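Local atomic coordinates of protein GH61E (Thielavia terrestris, PDB entry 3EII), a protein that oxidatively cleaves crystalline and amorphous polysaccharides as a copper-dependent lytic polysaccharide monooxygenase of family AA9. Residues A[67-72]-A[140-145]. Sequence-based numbering, arbitrary orientation.
Sequences YHPGPV and GLHVAQ. With ZN (zinc ion), chain E; SO4 (sulfate ion), chain H.
His68, which with the N-terminal His1 forms the histidine brace of this AA9 monooxygenase, stacks on His142, a neighbour in the second shell. Two loops meet here, one leading into strand 72-78 and one following strand 130-140. The rings form an offset stack, with centroids 3.9 Å apart and planes only 7° from parallel. CE1 of His142 lies over a face of the His68 ring, 3.1 Å from ND1 of His68. On the opposite face, Tyr67 CE1 stands 3.5 Å above the His68 ring plane, near the rim, with its own ring tilted. In His142, CG lies between the backbone N and the carbonyl carbon (chi1 54°), which turns the ring back over His68.

The metal modelled is zinc, at a site that probably holds copper in the active enzyme. NE2 of His68 binds the zinc at 2.0 Å. Two waters are also ligands, and two further ligand atoms, one of them His1 N, come from elsewhere in the structure. Tyr67 OH hydrogen-bonds one of the waters.

Pro69 O accepts a nearly straight hydrogen bond from Leu141 N (2.8 Å) and a CA-H contact from Gly140. Apolar contacts flank this bond: Pro69 CG rests against CB of His142, and CD1 of Leu141 reaches Pro71 CD.

His142 and Gln151, which probably bind oxygen, both hydrogen-bond a sulfate, probably from the crystallisation liquor. His142 NE2 donates to sulfate O3 at 2.9 Å, at the edge of its ring.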
# COMPACT_ATOMS: atom_id res chain seq x y z
N TYR A 67 -0.88 14.12 -4.65
CA TYR A 67 -1.47 15.08 -5.57
C TYR A 67 -1.73 14.56 -6.99
O TYR A 67 -2.26 15.27 -7.84
CB TYR A 67 -0.63 16.38 -5.60
CG TYR A 67 0.78 16.24 -6.11
CD1 TYR A 67 1.05 16.21 -7.49
CD2 TYR A 67 1.86 16.22 -5.22
CE1 TYR A 67 2.37 16.16 -7.97
CE2 TYR A 67 3.18 16.17 -5.68
CZ TYR A 67 3.43 16.14 -7.05
OH TYR A 67 4.72 16.08 -7.52
N HIS A 68 -1.34 13.32 -7.28
CA HIS A 68 -1.63 12.76 -8.60
C HIS A 68 -2.97 12.04 -8.45
O HIS A 68 -3.23 11.40 -7.42
CB HIS A 68 -0.58 11.73 -9.03
CG HIS A 68 0.76 12.32 -9.36
ND1 HIS A 68 0.92 13.32 -10.29
CD2 HIS A 68 2.01 12.02 -8.91
CE1 HIS A 68 2.21 13.62 -10.40
NE2 HIS A 68 2.89 12.84 -9.58
N PRO A 69 -3.85 12.13 -9.46
CA PRO A 69 -5.14 11.44 -9.34
C PRO A 69 -4.94 9.93 -9.34
O PRO A 69 -4.13 9.41 -10.10
CB PRO A 69 -5.91 11.93 -10.56
CG PRO A 69 -4.79 12.13 -11.60
CD PRO A 69 -3.71 12.81 -10.76
N GLY A 70 -5.66 9.24 -8.47
CA GLY A 70 -5.53 7.80 -8.39
C GLY A 70 -5.90 7.29 -7.00
O GLY A 70 -5.99 8.08 -6.05
N PRO A 71 -6.11 5.96 -6.85
CA PRO A 71 -6.48 5.34 -5.58
C PRO A 71 -5.34 5.09 -4.59
O PRO A 71 -4.18 4.99 -4.96
CB PRO A 71 -7.11 4.04 -6.02
CG PRO A 71 -6.22 3.65 -7.18
CD PRO A 71 -6.07 4.95 -7.94
N VAL A 72 -5.71 5.02 -3.32
CA VAL A 72 -4.77 4.73 -2.25
C VAL A 72 -5.24 3.38 -1.74
O VAL A 72 -6.44 3.14 -1.61
CB VAL A 72 -4.86 5.79 -1.09
CG1 VAL A 72 -4.17 5.26 0.16
CG2 VAL A 72 -4.19 7.09 -1.51
N GLY A 140 -0.75 6.73 -9.28
CA GLY A 140 -1.04 7.93 -10.06
C GLY A 140 -1.46 7.50 -11.45
O GLY A 140 -0.70 6.79 -12.13
N LEU A 141 -2.64 7.93 -11.88
CA LEU A 141 -3.17 7.54 -13.19
C LEU A 141 -3.23 8.65 -14.24
O LEU A 141 -3.85 8.47 -15.29
CB LEU A 141 -4.58 6.96 -13.02
CG LEU A 141 -4.70 5.82 -12.01
CD1 LEU A 141 -6.16 5.47 -11.78
CD2 LEU A 141 -3.92 4.60 -12.53
N HIS A 142 -2.58 9.78 -13.99
CA HIS A 142 -2.59 10.92 -14.92
C HIS A 142 -1.99 10.67 -16.32
O HIS A 142 -2.29 11.39 -17.24
CB HIS A 142 -1.94 12.15 -14.26
CG HIS A 142 -0.57 11.90 -13.72
ND1 HIS A 142 -0.33 11.04 -12.67
CD2 HIS A 142 0.64 12.38 -14.10
CE1 HIS A 142 0.97 11.02 -12.41
NE2 HIS A 142 1.58 11.82 -13.27
N VAL A 143 -1.13 9.67 -16.46
CA VAL A 143 -0.58 9.31 -17.76
C VAL A 143 -0.62 7.78 -17.88
O VAL A 143 0.27 7.16 -18.48
CB VAL A 143 0.89 9.78 -17.95
CG1 VAL A 143 0.95 11.29 -17.88
CG2 VAL A 143 1.82 9.15 -16.88
N ALA A 144 -1.68 7.18 -17.33
CA ALA A 144 -1.85 5.72 -17.36
C ALA A 144 -2.61 5.16 -18.58
O ALA A 144 -2.94 3.95 -18.60
CB ALA A 144 -2.53 5.26 -16.09
N GLN A 145 -2.88 5.98 -19.60
CA GLN A 145 -3.61 5.47 -20.75
C GLN A 145 -2.77 4.51 -21.59
O GLN A 145 -3.30 3.80 -22.48
CB GLN A 145 -4.14 6.62 -21.62
CG GLN A 145 -3.09 7.38 -22.47
CD GLN A 145 -2.05 8.12 -21.64
OE1 GLN A 145 -2.35 8.63 -20.56
NE2 GLN A 145 -0.83 8.19 -22.16
ZN ZN E . 4.91 12.87 -9.49
S SO4 H . 4.86 13.22 -14.90
O1 SO4 H . 4.80 11.94 -15.70
O2 SO4 H . 3.98 14.25 -15.62
O3 SO4 H . 4.24 12.97 -13.66
O4 SO4 H . 6.19 13.71 -15.05
O HOH W 1 5.23 15.11 -10.27
O HOH W 2 5.29 12.43 -11.51